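Local coordinates for hypothetical protein Atu1826 (Agrobacterium tumefaciens, PDB 2I3D) that is of unknown function but probably acts as an alpha/beta hydrolase related to the S15 X-Pro dipeptidyl-peptidases, at residues N29-R34 with A107-D112; Q66-L71 with A127-G132; M137-L140 with E145-G148. One frame throughout, in Å; residues are numbered along the deposited sequence.

Overall arrangement
The three contacts reach one mixed beta sheet at different depths. Contact 1 lies at the surface, where a hairpin turn at the sheet's edge touches helix 101-117 through one serine and the backbone and proline of the turn. Contacts 2 and 3 are buried and apolar: in contact 2 a tyrosine ring on strand 124-129 receives side chains from helix 66-77, while contact 3 joins helix 131-142 to strand 146-152 with aliphatic groups and a bridging water. Both buried contacts use helix 131-142, and their strands are neighbours in the sheet. Contacts 1 and 3 touch each other, Leu-111 of helix 101-117 reaching both Leu-139 and Ile-146, although their centres are about 17 Å apart.

Contact 1. Residues N29-R34 with A107-D112; sequences NGPAGR and AASALD
Ser-109 meets Pro-31, Gly-30 and Asn-29, and it is the one residue of 107-112 that touches the 29-34 turn. Its van der Waals contacts fall into two groups. The hydroxyl faces the proline ring: OG of Ser-109 lies 3.3 Å from CD of Pro-31 and 3.9 Å from its CG, so the oxygen approaches the ring on the side next to the proline nitrogen. The methylene faces the backbone instead, with CB of Ser-109 standing 3.9 Å from O of Asn-29 and 4.1 Å from CA of Gly-30. No hydrogen bond crosses the contact. OG lies beside its own backbone nitrogen (chi1 -75°), and from there it turns back to its own helix in a weak hydrogen bond with the carbonyl of Ser-105.

The hydrogen bonds that matter here are those within the turn. Gly-30 N donates to Gly-33 O at 2.7 Å, and Gly-33 N returns a bond to Gly-30 O at 3.2 Å, closing a type I turn with Pro-31 and Ala-32 at its corners. Gly-33 follows with a phi of 128°, readily adopted by glycine. Beyond the two segments, Pro-31 and Ala-32 also pack on Arg-88. The whole is a beta hairpin with a two-residue loop, joining strands 25-30 and 33-40, its corner resting on helix 101-117 at the edge of a sheet consistent with the alpha/beta hydrolase fold.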
ATOM      1  N   ASN B  29     -22.418  -9.644  -6.290  1.00 28.10           N
ATOM      2  CA  ASN B  29     -23.269  -9.415  -5.139  1.00 29.03           C
ATOM      3  C   ASN B  29     -22.751 -10.117  -3.922  1.00 28.65           C
ATOM      4  O   ASN B  29     -22.464 -11.315  -3.967  1.00 29.43           O
ATOM      5  CB  ASN B  29     -24.707  -9.876  -5.433  1.00 30.08           C
ATOM      6  CG  ASN B  29     -25.404  -8.979  -6.450  1.00 34.03           C
ATOM      7  OD1 ASN B  29     -25.126  -7.762  -6.550  1.00 37.75           O
ATOM      8  ND2 ASN B  29     -26.310  -9.574  -7.221  1.00 38.18           N
ATOM      9  N   GLY B  30     -22.614  -9.369  -2.837  1.00 28.53           N
ATOM     10  CA  GLY B  30     -22.377  -9.974  -1.535  1.00 28.00           C
ATOM     11  C   GLY B  30     -23.599  -9.795  -0.653  1.00 28.09           C
ATOM     12  O   GLY B  30     -24.580  -9.154  -1.065  1.00 28.02           O
ATOM     13  N   PRO B  31     -23.552 -10.336   0.570  1.00 28.10           N
ATOM     14  CA  PRO B  31     -24.636 -10.189   1.524  1.00 27.71           C
ATOM     15  C   PRO B  31     -24.977  -8.736   1.884  1.00 27.94           C
ATOM     16  O   PRO B  31     -26.120  -8.448   2.258  1.00 28.40           O
ATOM     17  CB  PRO B  31     -24.118 -10.940   2.758  1.00 28.04           C
ATOM     18  CG  PRO B  31     -23.156 -11.926   2.202  1.00 28.32           C
ATOM     19  CD  PRO B  31     -22.470 -11.189   1.099  1.00 28.15           C
ATOM     20  N   ALA B  32     -24.023  -7.814   1.759  1.00 27.02           N
ATOM     21  CA  ALA B  32     -24.237  -6.445   2.198  1.00 27.38           C
ATOM     22  C   ALA B  32     -24.466  -5.525   1.026  1.00 27.13           C
ATOM     23  O   ALA B  32     -24.556  -4.295   1.200  1.00 28.67           O
ATOM     24  CB  ALA B  32     -23.022  -5.951   3.012  1.00 26.92           C
ATOM     25  N   GLY B  33     -24.483  -6.105  -0.164  1.00 25.77           N
ATOM     26  CA  GLY B  33     -24.676  -5.343  -1.397  1.00 25.69           C
ATOM     27  C   GLY B  33     -23.583  -5.655  -2.404  1.00 25.09           C
ATOM     28  O   GLY B  33     -22.999  -6.764  -2.390  1.00 25.50           O
ATOM     29  N   ARG B  34     -23.303  -4.680  -3.269  1.00 23.95           N
ATOM     30  CA  ARG B  34     -22.292  -4.773  -4.322  0.50 24.39           C
ATOM     31  C   ARG B  34     -20.901  -4.957  -3.718  1.00 23.35           C
ATOM     32  O   ARG B  34     -20.562  -4.248  -2.752  1.00 23.17           O
ATOM     33  CB  ARG B  34     -22.280  -3.479  -5.164  0.50 24.54           C
ATOM     34  CG  ARG B  34     -23.429  -3.364  -6.193  0.50 26.03           C
ATOM     35  CD  ARG B  34     -23.210  -2.198  -7.166  0.50 27.39           C
ATOM     36  NE  ARG B  34     -24.222  -2.182  -8.224  0.50 34.51           N
ATOM     37  CZ  ARG B  34     -24.419  -1.172  -9.069  0.50 30.70           C
ATOM     38  NH1 ARG B  34     -23.671  -0.075  -8.998  0.50 39.46           N
ATOM     39  NH2 ARG B  34     -25.375  -1.261  -9.983  0.50 38.67           N
ATOM     40  N   ALA B 107     -16.020 -12.921   1.502  1.00 15.08           N
ATOM     41  CA  ALA B 107     -15.047 -13.833   0.872  1.00 14.73           C
ATOM     42  C   ALA B 107     -15.710 -15.128   0.350  1.00 14.65           C
ATOM     43  O   ALA B 107     -15.382 -15.621  -0.721  1.00 14.58           O
ATOM     44  CB  ALA B 107     -13.906 -14.167   1.901  1.00 14.33           C
ATOM     45  N   ALA B 108     -16.644 -15.682   1.124  1.00 16.95           N
ATOM     46  CA  ALA B 108     -17.414 -16.840   0.672  1.00 17.33           C
ATOM     47  C   ALA B 108     -18.228 -16.528  -0.586  1.00 17.70           C
ATOM     48  O   ALA B 108     -18.246 -17.338  -1.512  1.00 17.58           O
ATOM     49  CB  ALA B 108     -18.325 -17.317   1.805  1.00 17.23           C
ATOM     50  N   SER B 109     -18.862 -15.348  -0.627  1.00 18.46           N
ATOM     51  CA  SER B 109     -19.612 -14.900  -1.804  1.00 19.73           C
ATOM     52  C   SER B 109     -18.715 -14.723  -2.995  1.00 19.23           C
ATOM     53  O   SER B 109     -19.085 -15.067  -4.134  1.00 19.63           O
ATOM     54  CB  SER B 109     -20.342 -13.583  -1.559  1.00 20.21           C
ATOM     55  OG  SER B 109     -21.475 -13.786  -0.746  1.00 25.69           O
ATOM     56  N   ALA B 110     -17.540 -14.170  -2.739  1.00 18.06           N
ATOM     57  CA  ALA B 110     -16.535 -14.003  -3.797  1.00 17.80           C
ATOM     58  C   ALA B 110     -16.097 -15.325  -4.395  1.00 17.38           C
ATOM     59  O   ALA B 110     -16.089 -15.493  -5.619  1.00 18.93           O
ATOM     60  CB  ALA B 110     -15.289 -13.226  -3.261  1.00 17.32           C
ATOM     61  N   LEU B 111     -15.774 -16.288  -3.520  1.00 17.14           N
ATOM     62  CA  LEU B 111     -15.394 -17.629  -3.970  1.00 17.70           C
ATOM     63  C   LEU B 111     -16.534 -18.330  -4.728  1.00 18.70           C
ATOM     64  O   LEU B 111     -16.300 -18.919  -5.792  1.00 19.35           O
ATOM     65  CB  LEU B 111     -14.889 -18.487  -2.801  1.00 17.77           C
ATOM     66  CG  LEU B 111     -14.326 -19.855  -3.227  1.00 16.92           C
ATOM     67  CD1 LEU B 111     -13.308 -19.846  -4.435  1.00 17.00           C
ATOM     68  CD2 LEU B 111     -13.698 -20.524  -2.003  1.00 17.53           C
ATOM     69  N   ASP B 112     -17.756 -18.182  -4.218  1.00 20.01           N
ATOM     70  CA  ASP B 112     -18.946 -18.759  -4.917  1.00 21.80           C
ATOM     71  C   ASP B 112     -19.085 -18.171  -6.326  1.00 22.71           C
ATOM     72  O   ASP B 112     -19.370 -18.893  -7.312  1.00 24.30           O
ATOM     73  CB  ASP B 112     -20.235 -18.459  -4.140  1.00 21.74           C
ATOM     74  CG  ASP B 112     -20.358 -19.244  -2.841  1.00 22.70           C
ATOM     75  OD1 ASP B 112     -19.624 -20.236  -2.591  1.00 23.50           O
ATOM     76  OD2 ASP B 112     -21.254 -18.873  -2.064  1.00 24.31           O
TER

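Contact 2. Residues Q66-L71 with A127-G132; sequences QIVYQL and AGYSFG
Ile-67 lies over one face of the Tyr-129 ring and supplies most of what the ring touches from helix 66-77. Two of its branches reach that same face. CD1 makes an off-centre CH-pi contact, 4.1 Å from the ring centroid and 30° from the ring normal, and sits 3.7 Å from CE2 of Tyr-129 on the hydroxyl half of the ring. CG2 covers the other half, 3.9 Å from CD2 of Tyr-129. With CG2 anti to the backbone nitrogen and CG1 beside it (chi1 -69°), the fork of the isoleucine is turned so that both branches reach the ring, and the isoleucine crosses the tyrosine at about a right angle.

Other apolar pairs flank this one. Val-68 approaches the ring's edge, near its plane, with CG2 4.3 Å from CD2 of Tyr-129, and one turn further along the helix Leu-71 CD1 meets Ala-127 CB at 4.4 Å. The helix and strand segments run nearly antiparallel, their axes 9.0 Å apart.

Strand 124-129 leads directly into what has the form of a nucleophile elbow, the sharp strand-to-helix turn of alpha/beta hydrolases: Gly-128, Ser-130 and Gly-132 fit its GxSxG pattern, and Ser-130 has the positive phi (64°) of the strained position.

Polar bonds lead away from the apolar face. Tyr-129 OH is hydrogen-bonded to the carbonyl of His-212, whose NE2 bonds Ser-130 OG, consistent with a Ser-His-Asp triad completed by Asp-179. In one of its two conformers, the Gln-66 amide is hydrogen-bonded to the Phe-213 carbonyl and the Asn-215 side chain of the second subunit.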
ATOM      1  N   GLN B  66      -0.092  -2.792  -2.435  1.00 13.65           N
ATOM      2  CA  GLN B  66       0.935  -3.411  -3.312  0.60 12.67           C
ATOM      3  C   GLN B  66       1.117  -4.907  -3.036  1.00 12.90           C
ATOM      4  O   GLN B  66       1.265  -5.680  -3.949  1.00 12.69           O
ATOM      5  CB  GLN B  66       2.290  -2.695  -3.214  0.60 11.90           C
ATOM      6  CG  GLN B  66       2.220  -1.167  -3.502  0.60 12.32           C
ATOM      7  CD  GLN B  66       1.480  -0.796  -4.837  0.60 13.80           C
ATOM      8  OE1 GLN B  66       1.330  -1.624  -5.756  0.60 14.28           O
ATOM      9  NE2 GLN B  66       1.050   0.450  -4.933  0.60  9.81           N
ATOM     10  N   ILE B  67       1.137  -5.268  -1.765  1.00 12.69           N
ATOM     11  CA  ILE B  67       1.316  -6.703  -1.404  1.00 11.47           C
ATOM     12  C   ILE B  67       0.123  -7.532  -1.916  1.00 11.41           C
ATOM     13  O   ILE B  67       0.297  -8.607  -2.488  1.00 12.07           O
ATOM     14  CB  ILE B  67       1.521  -6.868   0.118  1.00 12.27           C
ATOM     15  CG1 ILE B  67       2.889  -6.278   0.527  1.00 11.89           C
ATOM     16  CG2 ILE B  67       1.396  -8.338   0.541  1.00 11.67           C
ATOM     17  CD1 ILE B  67       3.062  -6.203   2.033  1.00 13.74           C
ATOM     18  N   VAL B  68      -1.092  -6.995  -1.745  1.00 11.25           N
ATOM     19  CA  VAL B  68      -2.290  -7.656  -2.277  1.00 11.28           C
ATOM     20  C   VAL B  68      -2.210  -7.827  -3.814  1.00 11.91           C
ATOM     21  O   VAL B  68      -2.444  -8.930  -4.370  1.00 12.22           O
ATOM     22  CB  VAL B  68      -3.568  -6.914  -1.849  1.00 11.46           C
ATOM     23  CG1 VAL B  68      -4.769  -7.592  -2.527  1.00 11.49           C
ATOM     24  CG2 VAL B  68      -3.713  -6.898  -0.269  1.00 12.89           C
ATOM     25  N   TYR B  69      -1.865  -6.735  -4.508  1.00 11.50           N
ATOM     26  CA  TYR B  69      -1.664  -6.769  -5.970  1.00 12.06           C
ATOM     27  C   TYR B  69      -0.597  -7.787  -6.384  1.00 12.56           C
ATOM     28  O   TYR B  69      -0.833  -8.605  -7.263  1.00 12.25           O
ATOM     29  CB  TYR B  69      -1.316  -5.367  -6.517  1.00 13.49           C
ATOM     30  CG  TYR B  69      -1.071  -5.481  -7.990  1.00 14.50           C
ATOM     31  CD1 TYR B  69      -2.149  -5.608  -8.874  1.00 16.80           C
ATOM     32  CD2 TYR B  69       0.217  -5.589  -8.498  1.00 16.59           C
ATOM     33  CE1 TYR B  69      -1.937  -5.779 -10.206  1.00 18.71           C
ATOM     34  CE2 TYR B  69       0.433  -5.766  -9.867  1.00 17.80           C
ATOM     35  CZ  TYR B  69      -0.658  -5.856 -10.700  1.00 18.53           C
ATOM     36  OH  TYR B  69      -0.502  -6.039 -12.048  1.00 23.04           O
ATOM     37  N   GLN B  70       0.575  -7.730  -5.731  1.00 11.91           N
ATOM     38  CA  GLN B  70       1.637  -8.691  -6.053  1.00 13.36           C
ATOM     39  C   GLN B  70       1.229 -10.146  -5.803  1.00 13.31           C
ATOM     40  O   GLN B  70       1.592 -11.021  -6.586  1.00 13.13           O
ATOM     41  CB  GLN B  70       2.888  -8.360  -5.267  1.00 14.25           C
ATOM     42  CG  GLN B  70       3.518  -7.031  -5.748  1.00 15.18           C
ATOM     43  CD  GLN B  70       4.114  -7.148  -7.105  1.00 18.93           C
ATOM     44  OE1 GLN B  70       4.746  -8.186  -7.451  1.00 22.35           O
ATOM     45  NE2 GLN B  70       3.879  -6.134  -7.936  1.00 22.44           N
ATOM     46  N   LEU B  71       0.471 -10.418  -4.740  1.00 12.61           N
ATOM     47  CA  LEU B  71      -0.008 -11.776  -4.540  1.00 12.51           C
ATOM     48  C   LEU B  71      -0.930 -12.169  -5.695  1.00 12.87           C
ATOM     49  O   LEU B  71      -0.821 -13.265  -6.243  1.00 13.16           O
ATOM     50  CB  LEU B  71      -0.759 -11.913  -3.206  1.00 11.98           C
ATOM     51  CG  LEU B  71       0.134 -11.881  -1.941  1.00 11.24           C
ATOM     52  CD1 LEU B  71      -0.667 -11.562  -0.680  1.00 14.61           C
ATOM     53  CD2 LEU B  71       0.908 -13.254  -1.790  1.00 12.60           C
ATOM     54  N   ALA B 127      -5.011 -16.446  -0.333  1.00 12.16           N
ATOM     55  CA  ALA B 127      -3.832 -15.727   0.158  1.00 11.38           C
ATOM     56  C   ALA B 127      -4.357 -14.473   0.820  1.00 11.24           C
ATOM     57  O   ALA B 127      -5.148 -13.742   0.194  1.00 12.79           O
ATOM     58  CB  ALA B 127      -2.903 -15.381  -0.992  1.00 11.83           C
ATOM     59  N   GLY B 128      -3.969 -14.220   2.067  1.00 10.99           N
ATOM     60  CA  GLY B 128      -4.479 -13.062   2.807  1.00 10.22           C
ATOM     61  C   GLY B 128      -3.360 -12.307   3.511  1.00 10.59           C
ATOM     62  O   GLY B 128      -2.398 -12.918   3.946  1.00 11.59           O
ATOM     63  N   TYR B 129      -3.502 -10.990   3.642  1.00  9.88           N
ATOM     64  CA  TYR B 129      -2.483 -10.167   4.300  1.00 10.97           C
ATOM     65  C   TYR B 129      -3.102  -9.468   5.501  1.00 11.85           C
ATOM     66  O   TYR B 129      -4.132  -8.790   5.383  1.00 11.59           O
ATOM     67  CB  TYR B 129      -1.946  -9.182   3.228  1.00 11.03           C
ATOM     68  CG  TYR B 129      -1.045  -8.108   3.763  1.00 11.17           C
ATOM     69  CD1 TYR B 129      -0.216  -8.333   4.867  1.00 11.36           C
ATOM     70  CD2 TYR B 129      -1.020  -6.848   3.146  1.00 13.71           C
ATOM     71  CE1 TYR B 129       0.621  -7.267   5.385  1.00 11.50           C
ATOM     72  CE2 TYR B 129      -0.222  -5.813   3.646  1.00 15.27           C
ATOM     73  CZ  TYR B 129       0.575  -6.025   4.744  1.00 13.97           C
ATOM     74  OH  TYR B 129       1.352  -4.962   5.135  1.00 15.46           O
ATOM     75  N   SER B 130      -2.501  -9.672   6.676  1.00 11.40           N
ATOM     76  CA  SER B 130      -2.925  -9.061   7.899  1.00 11.55           C
ATOM     77  C   SER B 130      -4.350  -9.535   8.275  1.00 10.70           C
ATOM     78  O   SER B 130      -4.579 -10.748   8.367  1.00 11.00           O
ATOM     79  CB  SER B 130      -2.782  -7.532   7.812  1.00 11.19           C
ATOM     80  OG  SER B 130      -2.807  -6.923   9.098  1.00 12.52           O
ATOM     81  N   PHE B 131      -5.302  -8.605   8.475  1.00 11.27           N
ATOM     82  CA  PHE B 131      -6.700  -9.018   8.719  1.00 11.67           C
ATOM     83  C   PHE B 131      -7.176 -10.018   7.625  1.00 10.57           C
ATOM     84  O   PHE B 131      -7.898 -10.979   7.910  1.00 11.75           O
ATOM     85  CB  PHE B 131      -7.566  -7.764   8.753  1.00 10.98           C
ATOM     86  CG  PHE B 131      -9.069  -8.017   8.782  1.00 11.64           C
ATOM     87  CD1 PHE B 131      -9.743  -8.090   9.986  1.00 13.27           C
ATOM     88  CD2 PHE B 131      -9.797  -8.008   7.601  1.00 13.37           C
ATOM     89  CE1 PHE B 131     -11.132  -8.236   9.991  1.00 12.16           C
ATOM     90  CE2 PHE B 131     -11.185  -8.149   7.593  1.00 13.47           C
ATOM     91  CZ  PHE B 131     -11.839  -8.275   8.780  1.00 13.17           C
ATOM     92  N   GLY B 132      -6.770  -9.784   6.369  1.00 10.53           N
ATOM     93  CA  GLY B 132      -7.090 -10.691   5.281  1.00  9.47           C
ATOM     94  C   GLY B 132      -6.619 -12.132   5.520  1.00  9.33           C
ATOM     95  O   GLY B 132      -7.272 -13.053   5.042  1.00 10.78           O
TER

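Contact 3. Residues M137-L140 with E145-G148; sequences MQLL and EIEG
Ile-146, the first residue of strand 146-152, points its side chain at Leu-139 and Leu-140 near the end of helix 131-142. Its CB is already in contact, 3.9 Å from CD1 of Leu-140. One branch ends at once in the methyl CG2, which presses on that same CD1 of Leu-140 at 3.4 Å, tighter than carbon atoms usually pack. The other branch is longer. CG1 lies beside the backbone nitrogen (chi1 -65°) and serves as the link to CD1, which an extended chi2 carries over to the neighbouring leucine. At this tip CD1 of Ile-146 lies 3.8 Å from CG of Leu-139 and 4.0 Å from its CD2, and it also comes within 3.9 Å of the carbonyl O of Leu-139. Ile-146 and Leu-139 cross at about a right angle. The forked isoleucine thus touches consecutive leucines, one with each branch.

Such packing belongs to a beta-alpha-beta crossover: strand 124-129 leads into helix 131-142, and the chain then reverses through a short connection into strand 146-152. The contact lies at this return, where the end of the helix passes close to the start of the next strand. Beyond the two segments, Ile-146 also packs on Cys-124 and Val-126 of the first strand of the unit and on Leu-111 of helix 101-117.

Beside the apolar group the two backbones are joined through a water, hydrogen-bonded at 3.0 Å both to O of Leu-140 and to O of Ile-146. Ser-169 OG gives the Ile-146 carbonyl a second partner, and Leu-140 also packs on Ser-169.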
HETATM    1  N   MSE B 137      -7.949 -17.706   6.569  1.00  9.96           N
HETATM    2  CA  MSE B 137      -7.848 -18.991   7.270  0.70 11.21           C
HETATM    3  C   MSE B 137      -9.233 -19.469   7.738  1.00 11.44           C
HETATM    4  O   MSE B 137      -9.468 -20.684   7.832  1.00 12.89           O
HETATM    5  CB  MSE B 137      -6.774 -18.977   8.366  0.70 11.51           C
HETATM    6  CG  MSE B 137      -5.369 -18.717   7.779  0.70 11.36           C
HETATM    7 SE   MSE B 137      -3.893 -19.077   8.965  0.52 13.58          SE
HETATM    8  CE  MSE B 137      -3.788 -21.019   8.674  0.70 12.63           C
ATOM      9  N   GLN B 138     -10.143 -18.525   8.018  1.00 11.33           N
ATOM     10  CA  GLN B 138     -11.506 -18.906   8.355  1.00 13.04           C
ATOM     11  C   GLN B 138     -12.174 -19.504   7.096  1.00 13.27           C
ATOM     12  O   GLN B 138     -12.921 -20.498   7.170  1.00 14.85           O
ATOM     13  CB  GLN B 138     -12.288 -17.698   8.849  1.00 12.60           C
ATOM     14  CG  GLN B 138     -11.844 -17.225  10.234  1.00 12.92           C
ATOM     15  CD  GLN B 138     -12.655 -16.011  10.681  1.00 15.93           C
ATOM     16  OE1 GLN B 138     -13.859 -16.128  10.990  1.00 16.44           O
ATOM     17  NE2 GLN B 138     -12.010 -14.829  10.655  1.00 15.39           N
ATOM     18  N   LEU B 139     -11.907 -18.917   5.934  1.00 13.08           N
ATOM     19  CA  LEU B 139     -12.528 -19.448   4.710  1.00 14.74           C
ATOM     20  C   LEU B 139     -11.977 -20.865   4.428  1.00 14.92           C
ATOM     21  O   LEU B 139     -12.725 -21.791   4.081  1.00 16.23           O
ATOM     22  CB  LEU B 139     -12.267 -18.513   3.537  1.00 15.61           C
ATOM     23  CG  LEU B 139     -12.930 -18.907   2.210  1.00 16.40           C
ATOM     24  CD1 LEU B 139     -14.462 -18.764   2.319  1.00 18.84           C
ATOM     25  CD2 LEU B 139     -12.362 -18.035   1.087  1.00 18.29           C
ATOM     26  N   LEU B 140     -10.663 -21.023   4.606  1.00 15.18           N
ATOM     27  CA  LEU B 140      -9.986 -22.312   4.481  1.00 15.87           C
ATOM     28  C   LEU B 140     -10.672 -23.376   5.332  1.00 17.34           C
ATOM     29  O   LEU B 140     -10.976 -24.476   4.863  1.00 16.95           O
ATOM     30  CB  LEU B 140      -8.538 -22.128   4.972  1.00 16.13           C
ATOM     31  CG  LEU B 140      -7.669 -23.387   5.171  1.00 16.22           C
ATOM     32  CD1 LEU B 140      -7.315 -23.934   3.821  1.00 17.27           C
ATOM     33  CD2 LEU B 140      -6.415 -23.081   5.948  1.00 16.89           C
ATOM     34  N   GLU B 145     -12.434 -27.459  -0.600  1.00 20.23           N
ATOM     35  CA  GLU B 145     -11.732 -27.381  -1.872  1.00 19.72           C
ATOM     36  C   GLU B 145     -10.432 -26.541  -1.772  1.00 18.83           C
ATOM     37  O   GLU B 145      -9.617 -26.517  -2.727  1.00 19.70           O
ATOM     38  CB  GLU B 145     -12.657 -26.881  -3.017  1.00 20.08           C
ATOM     39  CG  GLU B 145     -13.097 -25.411  -2.885  1.00 20.39           C
ATOM     40  CD  GLU B 145     -14.366 -25.180  -2.030  1.00 21.94           C
ATOM     41  OE1 GLU B 145     -14.668 -25.951  -1.103  1.00 22.89           O
ATOM     42  OE2 GLU B 145     -15.072 -24.190  -2.291  1.00 25.41           O
ATOM     43  N   ILE B 146     -10.256 -25.867  -0.634  1.00 17.73           N
ATOM     44  CA  ILE B 146      -9.090 -24.977  -0.467  1.00 16.50           C
ATOM     45  C   ILE B 146      -7.895 -25.799  -0.022  1.00 16.18           C
ATOM     46  O   ILE B 146      -7.840 -26.233   1.119  1.00 17.21           O
ATOM     47  CB  ILE B 146      -9.369 -23.831   0.476  1.00 15.68           C
ATOM     48  CG1 ILE B 146     -10.450 -22.905  -0.147  1.00 16.48           C
ATOM     49  CG2 ILE B 146      -8.079 -23.018   0.657  1.00 17.85           C
ATOM     50  CD1 ILE B 146     -10.840 -21.687   0.681  1.00 17.54           C
ATOM     51  N   GLU B 147      -6.951 -26.024  -0.930  1.00 14.98           N
ATOM     52  CA  GLU B 147      -5.867 -26.980  -0.642  0.60 15.86           C
ATOM     53  C   GLU B 147      -4.529 -26.339  -0.279  1.00 15.03           C
ATOM     54  O   GLU B 147      -3.558 -27.036   0.053  1.00 13.96           O
ATOM     55  CB  GLU B 147      -5.705 -27.990  -1.781  0.60 16.86           C
ATOM     56  CG  GLU B 147      -5.209 -27.430  -3.082  0.60 18.09           C
ATOM     57  CD  GLU B 147      -5.060 -28.517  -4.143  0.60 25.24           C
ATOM     58  OE1 GLU B 147      -3.945 -28.689  -4.657  0.60 24.10           O
ATOM     59  OE2 GLU B 147      -6.068 -29.217  -4.434  0.60 23.81           O
ATOM     60  N   GLY B 148      -4.493 -25.006  -0.288  1.00 12.92           N
ATOM     61  CA  GLY B 148      -3.263 -24.296   0.107  1.00 11.24           C
ATOM     62  C   GLY B 148      -3.638 -22.904   0.528  1.00 11.08           C
ATOM     63  O   GLY B 148      -4.658 -22.343   0.078  1.00 11.93           O
TER
HETATM   64  O   HOH W   1      -9.661 -26.776   3.407  1.00 21.98           O